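Uncharacterized protein (Bacteroides caccae, PDB 4L7A) is of unknown function but is probably a zinc-dependent metallopeptidase of the Peptidase_MA clan. Local coordinates at residues P34-D38 / W73-D78; G98-W102 / Y121-W125; E180-L184 / L220-G225. All coordinates share one frame; numbering follows the deposited sequence. Where two conformers were deposited one is given.

Contact 1. Residues P34-D38 / W73-D78; sequences PYNID and WLEAYD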
ATOM      1  N   PRO A  34       8.784  16.030  -6.654  1.00 33.38           N
ATOM      2  CA  PRO A  34       8.140  16.268  -5.364  1.00 32.02           C
ATOM      3  C   PRO A  34       8.529  15.262  -4.274  1.00 31.09           C
ATOM      4  O   PRO A  34       8.548  15.623  -3.095  1.00 29.18           O
ATOM      5  CB  PRO A  34       6.645  16.113  -5.672  1.00 33.91           C
ATOM      6  CG  PRO A  34       6.503  16.227  -7.098  1.00 35.09           C
ATOM      7  CD  PRO A  34       7.794  15.719  -7.694  1.00 34.54           C
ATOM      8  N   TYR A  35       8.829  14.010  -4.646  1.00 28.64           N
ATOM      9  CA  TYR A  35       8.962  12.929  -3.653  1.00 26.41           C
ATOM     10  C   TYR A  35      10.268  12.151  -3.663  1.00 26.71           C
ATOM     11  O   TYR A  35      10.469  11.261  -2.837  1.00 25.16           O
ATOM     12  CB  TYR A  35       7.832  11.920  -3.893  1.00 25.76           C
ATOM     13  CG  TYR A  35       6.471  12.525  -3.997  1.00 25.56           C
ATOM     14  CD1 TYR A  35       5.869  13.104  -2.883  1.00 26.93           C
ATOM     15  CD2 TYR A  35       5.768  12.495  -5.164  1.00 25.47           C
ATOM     16  CE1 TYR A  35       4.654  13.637  -2.946  1.00 27.02           C
ATOM     17  CE2 TYR A  35       4.492  13.018  -5.241  1.00 25.66           C
ATOM     18  CZ  TYR A  35       3.969  13.609  -4.138  1.00 27.34           C
ATOM     19  OH  TYR A  35       2.722  14.119  -4.178  1.00 26.95           O
ATOM     20  N   ASN A  36      11.135  12.445  -4.621  1.00 28.74           N
ATOM     21  CA  ASN A  36      12.387  11.686  -4.809  0.50 28.20           C
ATOM     22  C   ASN A  36      12.126  10.186  -4.996  1.00 26.98           C
ATOM     23  O   ASN A  36      12.809   9.352  -4.456  1.00 27.08           O
ATOM     24  CB  ASN A  36      13.379  11.935  -3.657  0.50 28.42           C
ATOM     25  CG  ASN A  36      13.676  13.405  -3.461  0.50 28.84           C
ATOM     26  OD1 ASN A  36      13.799  13.880  -2.345  0.50 29.57           O
ATOM     27  ND2 ASN A  36      13.768  14.134  -4.544  0.50 29.02           N
ATOM     28  N   ILE A  37      11.117   9.854  -5.774  1.00 26.80           N
ATOM     29  CA  ILE A  37      10.803   8.467  -6.092  1.00 25.96           C
ATOM     30  C   ILE A  37      11.173   8.203  -7.527  1.00 25.59           C
ATOM     31  O   ILE A  37      10.784   8.914  -8.426  1.00 26.47           O
ATOM     32  CB  ILE A  37       9.309   8.127  -5.891  1.00 24.15           C
ATOM     33  CG1 ILE A  37       8.912   8.292  -4.430  1.00 24.24           C
ATOM     34  CG2 ILE A  37       9.040   6.728  -6.343  1.00 23.61           C
ATOM     35  CD1 ILE A  37       7.399   8.296  -4.189  1.00 23.72           C
ATOM     36  N   ASP A  38      11.890   7.130  -7.754  1.00 27.12           N
ATOM     37  CA  ASP A  38      12.229   6.747  -9.109  1.00 29.05           C
ATOM     38  C   ASP A  38      11.192   5.731  -9.531  1.00 28.92           C
ATOM     39  O   ASP A  38      11.194   4.578  -9.067  1.00 30.47           O
ATOM     40  CB  ASP A  38      13.673   6.231  -9.085  1.00 32.23           C
ATOM     41  CG  ASP A  38      14.227   5.876 -10.449  1.00 38.81           C
ATOM     42  OD1 ASP A  38      13.640   6.217 -11.507  1.00 46.46           O
ATOM     43  OD2 ASP A  38      15.278   5.203 -10.447  1.00 43.66           O
ATOM     44  N   TRP A  73      -2.585   7.402  -3.102  1.00 20.35           N
ATOM     45  CA  TRP A  73      -1.630   7.303  -1.991  1.00 20.12           C
ATOM     46  C   TRP A  73      -0.877   8.629  -1.826  1.00 20.86           C
ATOM     47  O   TRP A  73      -1.103   9.351  -0.834  1.00 20.63           O
ATOM     48  CB  TRP A  73      -0.735   6.057  -2.088  1.00 19.79           C
ATOM     49  CG  TRP A  73       0.604   6.259  -1.504  1.00 20.81           C
ATOM     50  CD1 TRP A  73       0.914   6.720  -0.257  1.00 22.59           C
ATOM     51  CD2 TRP A  73       1.823   6.080  -2.182  1.00 20.52           C
ATOM     52  NE1 TRP A  73       2.284   6.882  -0.147  1.00 22.28           N
ATOM     53  CE2 TRP A  73       2.850   6.453  -1.323  1.00 22.29           C
ATOM     54  CE3 TRP A  73       2.153   5.579  -3.441  1.00 22.29           C
ATOM     55  CZ2 TRP A  73       4.206   6.332  -1.684  1.00 21.98           C
ATOM     56  CZ3 TRP A  73       3.518   5.529  -3.814  1.00 22.12           C
ATOM     57  CH2 TRP A  73       4.496   5.911  -2.932  1.00 20.72           C
ATOM     58  N   LEU A  74      -0.060   9.008  -2.816  1.00 21.55           N
ATOM     59  CA  LEU A  74       0.853  10.129  -2.632  1.00 20.92           C
ATOM     60  C   LEU A  74       0.109  11.429  -2.354  1.00 21.60           C
ATOM     61  O   LEU A  74       0.398  12.078  -1.387  1.00 22.10           O
ATOM     62  CB  LEU A  74       1.749  10.308  -3.831  1.00 22.44           C
ATOM     63  CG  LEU A  74       2.866   9.296  -4.005  1.00 22.48           C
ATOM     64  CD1 LEU A  74       3.432   9.396  -5.405  1.00 24.03           C
ATOM     65  CD2 LEU A  74       3.970   9.518  -3.018  1.00 22.37           C
ATOM     66  N   GLU A  75      -0.929  11.718  -3.126  1.00 21.59           N
ATOM     67  CA  GLU A  75      -1.744  12.887  -2.889  1.00 24.76           C
ATOM     68  C   GLU A  75      -2.618  12.820  -1.647  1.00 24.35           C
ATOM     69  O   GLU A  75      -2.983  13.874  -1.109  1.00 25.54           O
ATOM     70  CB  GLU A  75      -2.584  13.255  -4.106  1.00 27.37           C
ATOM     71  CG  GLU A  75      -1.758  13.916  -5.214  1.00 30.68           C
ATOM     72  CD  GLU A  75      -2.642  14.292  -6.406  1.00 34.13           C
ATOM     73  OE1 GLU A  75      -3.786  14.754  -6.227  1.00 41.42           O
ATOM     74  OE2 GLU A  75      -2.224  14.072  -7.521  1.00 39.58           O
ATOM     75  N   ALA A  76      -2.925  11.611  -1.175  1.00 22.87           N
ATOM     76  CA  ALA A  76      -3.742  11.464   0.019  1.00 22.46           C
ATOM     77  C   ALA A  76      -2.941  11.806   1.259  1.00 21.38           C
ATOM     78  O   ALA A  76      -3.362  12.530   2.172  1.00 23.30           O
ATOM     79  CB  ALA A  76      -4.310  10.030   0.097  1.00 21.73           C
ATOM     80  N   TYR A  77      -1.770  11.241   1.294  1.00 22.02           N
ATOM     81  CA  TYR A  77      -0.802  11.534   2.323  1.00 21.40           C
ATOM     82  C   TYR A  77      -0.466  13.030   2.316  1.00 22.59           C
ATOM     83  O   TYR A  77      -0.415  13.631   3.388  1.00 22.92           O
ATOM     84  CB  TYR A  77       0.447  10.687   2.133  1.00 19.81           C
ATOM     85  CG  TYR A  77       0.368   9.233   2.615  1.00 18.95           C
ATOM     86  CD1 TYR A  77      -0.833   8.533   2.683  1.00 19.33           C
ATOM     87  CD2 TYR A  77       1.549   8.542   2.981  1.00 19.33           C
ATOM     88  CE1 TYR A  77      -0.876   7.171   3.139  1.00 18.76           C
ATOM     89  CE2 TYR A  77       1.531   7.232   3.384  1.00 19.04           C
ATOM     90  CZ  TYR A  77       0.315   6.544   3.477  1.00 17.77           C
ATOM     91  OH  TYR A  77       0.345   5.273   3.920  1.00 16.50           O
ATOM     92  N   ASP A  78      -0.291  13.627   1.134  1.00 23.68           N
ATOM     93  CA  ASP A  78      -0.008  15.051   1.064  1.00 26.02           C
ATOM     94  C   ASP A  78      -1.168  15.834   1.645  1.00 27.16           C
ATOM     95  O   ASP A  78      -0.956  16.703   2.456  1.00 27.06           O
ATOM     96  CB  ASP A  78       0.178  15.566  -0.371  1.00 28.13           C
ATOM     97  CG  ASP A  78       1.488  15.155  -1.001  1.00 28.73           C
ATOM     98  OD1 ASP A  78       2.430  14.754  -0.284  1.00 29.14           O
ATOM     99  OD2 ASP A  78       1.574  15.280  -2.253  1.00 30.54           O
TER
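Tyr35 and Ile37, where helix 17-35 runs out toward strand 38-40, meet Leu74 and its neighbours on helix 59-81, a helix-end to helix packing within the probable metallopeptidase fold. The tight part centres on Leu74. Its CD2 lies 3.9 Å from the centroid of the Tyr35 ring and only 5° off the ring normal, a CH-pi contact squarely over one face; Pro34 CB covers the opposite face. The second branch, Leu74 CD1, reaches Tyr35 CE2 at 3.8 Å, so the fork covers the centre and the CD2-CE2 side of the ring. Leu74 CD2 also meets Ile37 CD1 tip to tip at 3.8 Å. The long branch of Ile37 is extended (chi2 167°), which carries the same CD1 on to Trp73 CH2 at 4.0 Å. Trp73 in turn stacks on Phe146, inside the HEFAH sequence of helix 131-153. The loose side is Glu75, which barely approaches the phenol and turns to Arg258 in a salt bridge. At the partly exposed margin the polar bond is firm: Asp78 OD1 is taken by Thr86 OG1, and OD2 accepts the Tyr35 hydroxyl from the syn side, 22° out of the carboxylate plane, at a short OH to OD2 distance of 2.5 Å.

Contact 2. Residues G98-W102 / Y121-W125; sequences GSASW and YMGNW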
ATOM      1  N   GLY A  98       5.338  -6.373 -16.243  1.00 22.84           N
ATOM      2  CA  GLY A  98       4.121  -7.012 -16.788  1.00 23.11           C
ATOM      3  C   GLY A  98       3.953  -8.478 -16.373  1.00 23.02           C
ATOM      4  O   GLY A  98       4.918  -9.226 -16.333  1.00 21.85           O
ATOM      5  N   SER A  99       2.707  -8.870 -16.091  1.00 23.78           N
ATOM      6  CA  SER A  99       2.380 -10.236 -15.786  0.50 23.71           C
ATOM      7  C   SER A  99       1.124 -10.733 -16.497  1.00 23.57           C
ATOM      8  O   SER A  99       0.169  -9.980 -16.693  1.00 21.64           O
ATOM      9  CB  SER A  99       2.172 -10.354 -14.291  0.50 24.79           C
ATOM     10  OG  SER A  99       2.104 -11.709 -13.912  0.50 23.85           O
ATOM     11  N   ALA A 100       1.151 -12.008 -16.882  1.00 23.91           N
ATOM     12  CA  ALA A 100       0.077 -12.663 -17.572  1.00 23.99           C
ATOM     13  C   ALA A 100      -1.187 -12.756 -16.727  1.00 24.51           C
ATOM     14  O   ALA A 100      -2.250 -12.725 -17.276  1.00 24.28           O
ATOM     15  CB  ALA A 100       0.498 -14.031 -18.019  1.00 24.51           C
ATOM     16  N   SER A 101      -1.054 -12.819 -15.404  1.00 24.92           N
ATOM     17  CA  SER A 101      -2.196 -12.838 -14.504  0.50 25.54           C
ATOM     18  C   SER A 101      -1.806 -12.396 -13.098  1.00 25.82           C
ATOM     19  O   SER A 101      -0.616 -12.090 -12.826  1.00 23.87           O
ATOM     20  CB  SER A 101      -2.796 -14.240 -14.441  0.50 26.63           C
ATOM     21  OG  SER A 101      -4.053 -14.214 -13.790  0.50 27.61           O
ATOM     22  N   TRP A 102      -2.810 -12.382 -12.223  1.00 27.65           N
ATOM     23  CA  TRP A 102      -2.648 -12.060 -10.812  1.00 33.84           C
ATOM     24  C   TRP A 102      -2.286 -13.262  -9.962  1.00 37.67           C
ATOM     25  O   TRP A 102      -1.940 -13.102  -8.800  1.00 37.31           O
ATOM     26  CB  TRP A 102      -3.945 -11.491 -10.247  1.00 37.34           C
ATOM     27  CG  TRP A 102      -5.052 -12.474 -10.124  1.00 42.46           C
ATOM     28  CD1 TRP A 102      -5.244 -13.389  -9.114  1.00 44.06           C
ATOM     29  CD2 TRP A 102      -6.148 -12.622 -11.009  1.00 46.48           C
ATOM     30  NE1 TRP A 102      -6.365 -14.123  -9.353  1.00 51.19           N
ATOM     31  CE2 TRP A 102      -6.951 -13.673 -10.509  1.00 50.69           C
ATOM     32  CE3 TRP A 102      -6.520 -11.991 -12.196  1.00 54.12           C
ATOM     33  CZ2 TRP A 102      -8.121 -14.095 -11.143  1.00 55.44           C
ATOM     34  CZ3 TRP A 102      -7.703 -12.422 -12.856  1.00 59.53           C
ATOM     35  CH2 TRP A 102      -8.484 -13.461 -12.316  1.00 60.56           C
ATOM     36  N   TYR A 121       3.323  -5.943 -10.230  1.00 19.38           N
ATOM     37  CA  TYR A 121       3.062  -6.757 -11.382  1.00 21.04           C
ATOM     38  C   TYR A 121       1.664  -6.388 -11.869  1.00 21.17           C
ATOM     39  O   TYR A 121       0.680  -6.379 -11.092  1.00 19.32           O
ATOM     40  CB  TYR A 121       3.195  -8.255 -11.019  1.00 22.04           C
ATOM     41  CG  TYR A 121       4.615  -8.623 -10.735  1.00 24.27           C
ATOM     42  CD1 TYR A 121       5.169  -8.518  -9.484  1.00 26.46           C
ATOM     43  CD2 TYR A 121       5.432  -9.099 -11.763  1.00 29.99           C
ATOM     44  CE1 TYR A 121       6.520  -8.846  -9.269  1.00 26.77           C
ATOM     45  CE2 TYR A 121       6.736  -9.441 -11.559  1.00 29.01           C
ATOM     46  CZ  TYR A 121       7.293  -9.293 -10.322  1.00 28.88           C
ATOM     47  OH  TYR A 121       8.625  -9.668 -10.190  1.00 31.44           O
HETATM   48  N   MSE A 122       1.582  -6.103 -13.166  1.00 20.37           N
HETATM   49  CA  MSE A 122       0.349  -5.630 -13.765  1.00 21.79           C
HETATM   50  C   MSE A 122       0.111  -6.144 -15.173  1.00 21.70           C
HETATM   51  O   MSE A 122       1.018  -6.593 -15.822  1.00 22.34           O
HETATM   52  CB  MSE A 122       0.295  -4.071 -13.802  1.00 22.72           C
HETATM   53  CG  MSE A 122       1.607  -3.361 -13.914  1.00 25.21           C
HETATM   54 SE   MSE A 122       2.577  -3.482 -15.625  0.75 28.31          SE
HETATM   55  CE  MSE A 122       1.641  -2.127 -16.657  1.00 28.03           C
ATOM     56  N   GLY A 123      -1.127  -6.003 -15.630  1.00 22.37           N
ATOM     57  CA  GLY A 123      -1.535  -6.390 -16.980  1.00 23.50           C
ATOM     58  C   GLY A 123      -3.007  -6.069 -17.128  1.00 23.83           C
ATOM     59  O   GLY A 123      -3.651  -5.640 -16.173  1.00 21.38           O
ATOM     60  N   ASN A 124      -3.550  -6.203 -18.303  1.00 25.39           N
ATOM     61  CA  ASN A 124      -4.905  -5.674 -18.473  1.00 31.21           C
ATOM     62  C   ASN A 124      -5.977  -6.659 -17.936  1.00 29.77           C
ATOM     63  O   ASN A 124      -7.150  -6.420 -18.139  1.00 31.96           O
ATOM     64  CB  ASN A 124      -5.163  -5.177 -19.909  1.00 34.03           C
ATOM     65  CG  ASN A 124      -5.085  -6.278 -20.903  1.00 40.16           C
ATOM     66  OD1 ASN A 124      -4.922  -7.452 -20.542  1.00 40.78           O
ATOM     67  ND2 ASN A 124      -5.239  -5.933 -22.178  1.00 46.06           N
ATOM     68  N   TRP A 125      -5.554  -7.729 -17.232  1.00 27.49           N
ATOM     69  CA  TRP A 125      -6.451  -8.452 -16.320  1.00 27.01           C
ATOM     70  C   TRP A 125      -6.940  -7.545 -15.158  1.00 28.31           C
ATOM     71  O   TRP A 125      -7.835  -7.927 -14.414  1.00 30.75           O
ATOM     72  CB  TRP A 125      -5.796  -9.699 -15.715  1.00 25.01           C
ATOM     73  CG  TRP A 125      -4.396  -9.472 -15.222  1.00 25.08           C
ATOM     74  CD1 TRP A 125      -3.225  -9.681 -15.947  1.00 23.91           C
ATOM     75  CD2 TRP A 125      -3.974  -8.970 -13.938  1.00 23.54           C
ATOM     76  NE1 TRP A 125      -2.143  -9.346 -15.179  1.00 23.76           N
ATOM     77  CE2 TRP A 125      -2.560  -8.934 -13.946  1.00 22.02           C
ATOM     78  CE3 TRP A 125      -4.644  -8.537 -12.796  1.00 22.74           C
ATOM     79  CZ2 TRP A 125      -1.821  -8.466 -12.875  1.00 22.04           C
ATOM     80  CZ3 TRP A 125      -3.896  -8.097 -11.715  1.00 22.65           C
ATOM     81  CH2 TRP A 125      -2.498  -8.063 -11.766  1.00 21.80           C
TER
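The end of a parallel strand pair brings Gly98 beside Met122, a selenomethionine, before the two segments separate into loops. Ser99 N donates to Met122 O at 2.8 Å with a nearly straight N-H (162°), although it approaches from above the carbonyl plane. Gly98 CA supplements this bond with a weaker CA-H...O contact to the same oxygen at 3.3 Å. Beyond this last pairing, strand 115-122 of the mixed four-strand sheet gives way to a loop, and the Trp125 indole replaces the backbone as the binding element. Its CG stands between the backbone N and carbonyl carbon (chi1 45°), which brings NE1 to Ser99 O at 2.8 Å. The oxygen sits in the indole plane, 3° out of it. One indole face receives the turning backbone of 101-102: Ser101 CA lies 3.7 Å from the centroid of the Trp125 five-membered ring, and Trp102 CB 4.0 Å from that of its six-membered ring, both as CH-pi contacts. In one of two deposited conformers, Ser99 OG donates to Ser101 O in the carbonyl plane. Gly123 N presses on the opposite indole face, while Tyr137 meets Trp125 edge-to-face. Trp125 CE3 lies at the edge of the Trp102 ring, 4.0 Å from Trp102 CE3.

Contact 3. Residues E180-L184 / L220-G225; sequences EVAPL and LAGEKG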
ATOM      1  N   GLU A 180     -10.275 -17.394  13.714  1.00 27.70           N
ATOM      2  CA  GLU A 180      -9.457 -17.656  14.886  1.00 28.30           C
ATOM      3  C   GLU A 180      -8.701 -16.441  15.431  1.00 27.03           C
ATOM      4  O   GLU A 180      -8.583 -16.326  16.633  1.00 24.18           O
ATOM      5  CB  GLU A 180      -8.448 -18.776  14.614  1.00 29.97           C
ATOM      6  CG  GLU A 180      -7.609 -19.182  15.844  1.00 32.39           C
ATOM      7  CD  GLU A 180      -6.647 -20.372  15.574  1.00 38.03           C
ATOM      8  OE1 GLU A 180      -6.762 -21.005  14.498  1.00 37.27           O
ATOM      9  OE2 GLU A 180      -5.803 -20.671  16.465  1.00 41.61           O
ATOM     10  N   VAL A 181      -8.144 -15.561  14.580  1.00 24.98           N
ATOM     11  CA  VAL A 181      -7.263 -14.520  15.123  1.00 23.89           C
ATOM     12  C   VAL A 181      -7.968 -13.229  15.583  1.00 22.59           C
ATOM     13  O   VAL A 181      -7.473 -12.485  16.422  1.00 22.76           O
ATOM     14  CB  VAL A 181      -6.098 -14.194  14.185  1.00 23.52           C
ATOM     15  CG1 VAL A 181      -5.290 -15.477  13.939  1.00 24.64           C
ATOM     16  CG2 VAL A 181      -6.572 -13.543  12.888  1.00 22.29           C
ATOM     17  N   ALA A 182      -9.114 -12.963  15.005  1.00 22.34           N
ATOM     18  CA  ALA A 182      -9.852 -11.764  15.295  1.00 22.54           C
ATOM     19  C   ALA A 182     -10.268 -11.741  16.747  1.00 22.54           C
ATOM     20  O   ALA A 182     -10.130 -10.718  17.365  1.00 21.11           O
ATOM     21  CB  ALA A 182     -11.029 -11.648  14.353  1.00 22.09           C
ATOM     22  N   PRO A 183     -10.754 -12.883  17.310  1.00 25.56           N
ATOM     23  CA  PRO A 183     -11.110 -12.880  18.742  1.00 27.74           C
ATOM     24  C   PRO A 183      -9.945 -12.598  19.670  1.00 27.18           C
ATOM     25  O   PRO A 183     -10.175 -12.251  20.832  1.00 30.45           O
ATOM     26  CB  PRO A 183     -11.663 -14.303  18.991  1.00 28.28           C
ATOM     27  CG  PRO A 183     -12.221 -14.708  17.727  1.00 28.38           C
ATOM     28  CD  PRO A 183     -11.243 -14.111  16.677  1.00 26.86           C
ATOM     29  N   LEU A 184      -8.728 -12.733  19.159  1.00 25.21           N
ATOM     30  CA  LEU A 184      -7.516 -12.423  19.929  1.00 24.76           C
ATOM     31  C   LEU A 184      -7.035 -10.994  19.674  1.00 23.54           C
ATOM     32  O   LEU A 184      -6.006 -10.587  20.203  1.00 23.69           O
ATOM     33  CB  LEU A 184      -6.365 -13.396  19.576  1.00 25.35           C
ATOM     34  CG  LEU A 184      -6.715 -14.869  19.541  1.00 26.88           C
ATOM     35  CD1 LEU A 184      -5.531 -15.660  19.009  1.00 27.92           C
ATOM     36  CD2 LEU A 184      -7.143 -15.421  20.901  1.00 27.71           C
ATOM     37  N   LEU A 220     -16.319 -10.678  13.658  1.00 25.46           N
ATOM     38  CA  LEU A 220     -15.617 -11.940  13.897  1.00 26.03           C
ATOM     39  C   LEU A 220     -14.808 -11.839  15.172  1.00 25.32           C
ATOM     40  O   LEU A 220     -14.568 -12.833  15.836  1.00 24.94           O
ATOM     41  CB  LEU A 220     -14.690 -12.302  12.757  1.00 26.86           C
ATOM     42  CG  LEU A 220     -15.330 -12.684  11.436  1.00 28.58           C
ATOM     43  CD1 LEU A 220     -14.329 -12.739  10.305  1.00 27.28           C
ATOM     44  CD2 LEU A 220     -16.057 -14.031  11.569  1.00 31.36           C
ATOM     45  N   ALA A 221     -14.410 -10.643  15.543  1.00 24.56           N
ATOM     46  CA  ALA A 221     -13.682 -10.485  16.803  1.00 24.70           C
ATOM     47  C   ALA A 221     -14.533 -10.734  18.057  1.00 25.16           C
ATOM     48  O   ALA A 221     -14.004 -11.206  19.095  1.00 24.17           O
ATOM     49  CB  ALA A 221     -13.037  -9.122  16.861  1.00 24.41           C
ATOM     50  N   GLY A 222     -15.843 -10.453  17.988  1.00 27.57           N
ATOM     51  CA  GLY A 222     -16.779 -10.785  19.121  1.00 26.82           C
ATOM     52  C   GLY A 222     -16.412  -9.958  20.364  1.00 27.97           C
ATOM     53  O   GLY A 222     -15.577  -9.065  20.315  1.00 26.29           O
ATOM     54  N   GLU A 223     -17.020 -10.287  21.479  1.00 30.07           N
ATOM     55  CA  GLU A 223     -16.872  -9.558  22.713  1.00 32.10           C
ATOM     56  C   GLU A 223     -15.473  -9.505  23.230  1.00 29.77           C
ATOM     57  O   GLU A 223     -15.143  -8.554  23.885  1.00 29.51           O
ATOM     58  CB  GLU A 223     -17.709 -10.208  23.818  1.00 37.07           C
ATOM     59  CG  GLU A 223     -19.182 -10.008  23.698  1.00 42.57           C
ATOM     60  CD  GLU A 223     -19.896 -10.688  24.876  1.00 49.81           C
ATOM     61  OE1 GLU A 223     -19.982 -11.936  24.891  1.00 51.81           O
ATOM     62  OE2 GLU A 223     -20.320  -9.973  25.803  1.00 53.36           O
ATOM     63  N   LYS A 224     -14.671 -10.541  23.017  1.00 29.83           N
ATOM     64  CA  LYS A 224     -13.255 -10.505  23.479  1.00 32.14           C
ATOM     65  C   LYS A 224     -12.358  -9.697  22.620  1.00 28.52           C
ATOM     66  O   LYS A 224     -11.523  -8.996  23.107  1.00 29.79           O
ATOM     67  CB  LYS A 224     -12.607 -11.905  23.470  1.00 36.67           C
ATOM     68  CG  LYS A 224     -13.236 -12.838  24.427  1.00 40.62           C
ATOM     69  CD  LYS A 224     -13.094 -12.293  25.825  1.00 43.77           C
ATOM     70  CE  LYS A 224     -13.707 -13.248  26.840  1.00 46.59           C
ATOM     71  NZ  LYS A 224     -13.528 -12.630  28.141  1.00 49.48           N
ATOM     72  N   GLY A 225     -12.477  -9.858  21.320  1.00 27.28           N
ATOM     73  CA  GLY A 225     -11.521  -9.225  20.416  1.00 27.52           C
ATOM     74  C   GLY A 225     -11.784  -7.764  20.071  1.00 26.86           C
ATOM     75  O   GLY A 225     -10.848  -7.016  19.790  1.00 26.54           O
TER
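Near-helical torsions at Pro183 (phi -62°, psi -17°) turn Pro183 CA and the Ala182 and Pro183 carbonyls toward Ala221 and Gly225. On the partner helix, Gly222 takes a positive phi and the helix kinks, with the N atoms of Glu223 and Lys224 lacking a bond to the preceding turn. With the small residues Ala182, Ala221 and Gly225 lining the interface, the backbones come very close: the CA atoms of Pro183 and Ala221 are 4.0 Å apart. What crosses is mainly carbon against carbonyl oxygen. Pro183 CA points a CA-H...O contact at Ala221 O, 3.4 Å away with 153° at the hydrogen, and the same oxygen accepts the helical bond from Gly225 N. The proline ring lies alongside the Leu220 carbonyl, Pro183 CG to Leu220 O at 3.5 Å. In return Ala182 O rests on Ala221 CB at 3.4 Å, and Pro183 O approaches Gly225 CA at 3.3 Å, where glycine brings no side chain between the two backbones. Ala182 CB adds apolar contacts to Leu220 CB at 4.0 Å and to Ala221 CB. Lys224 touches Pro183 O through its CB before its chain bends away. This is plain packing, about 25 Å from the centre of the chain: it sets residues 182-183 against the kink of helix 211-244, with helix 195-208 intervening in sequence and Val181 turned to Arg176 and Phe186.

In the fold
The three contacts come in series along the chain, each closing before the next opens, and none touches another. Contacts 1 and 2 are the closer pair, with centres about 24 Å and nearest atoms about 13 Å apart. Helix 59-81 forms part of contact 1 and touches Met122 of contact 2, while strand 93-98 supplies Gly98 to contact 2 and touches Ile37 and Trp73 of contact 1. Helix 131-153, with its HExxH motif, bonds to both, His143 to Tyr77 and Tyr138 to Tyr121. Contact 3 lies about 35 Å from each by centres, in a largely helical part without strands. Contacts 1 and 2 thus lie beside the sheet and the helix that probably carries zinc ligands, and contact 3 lies away from both.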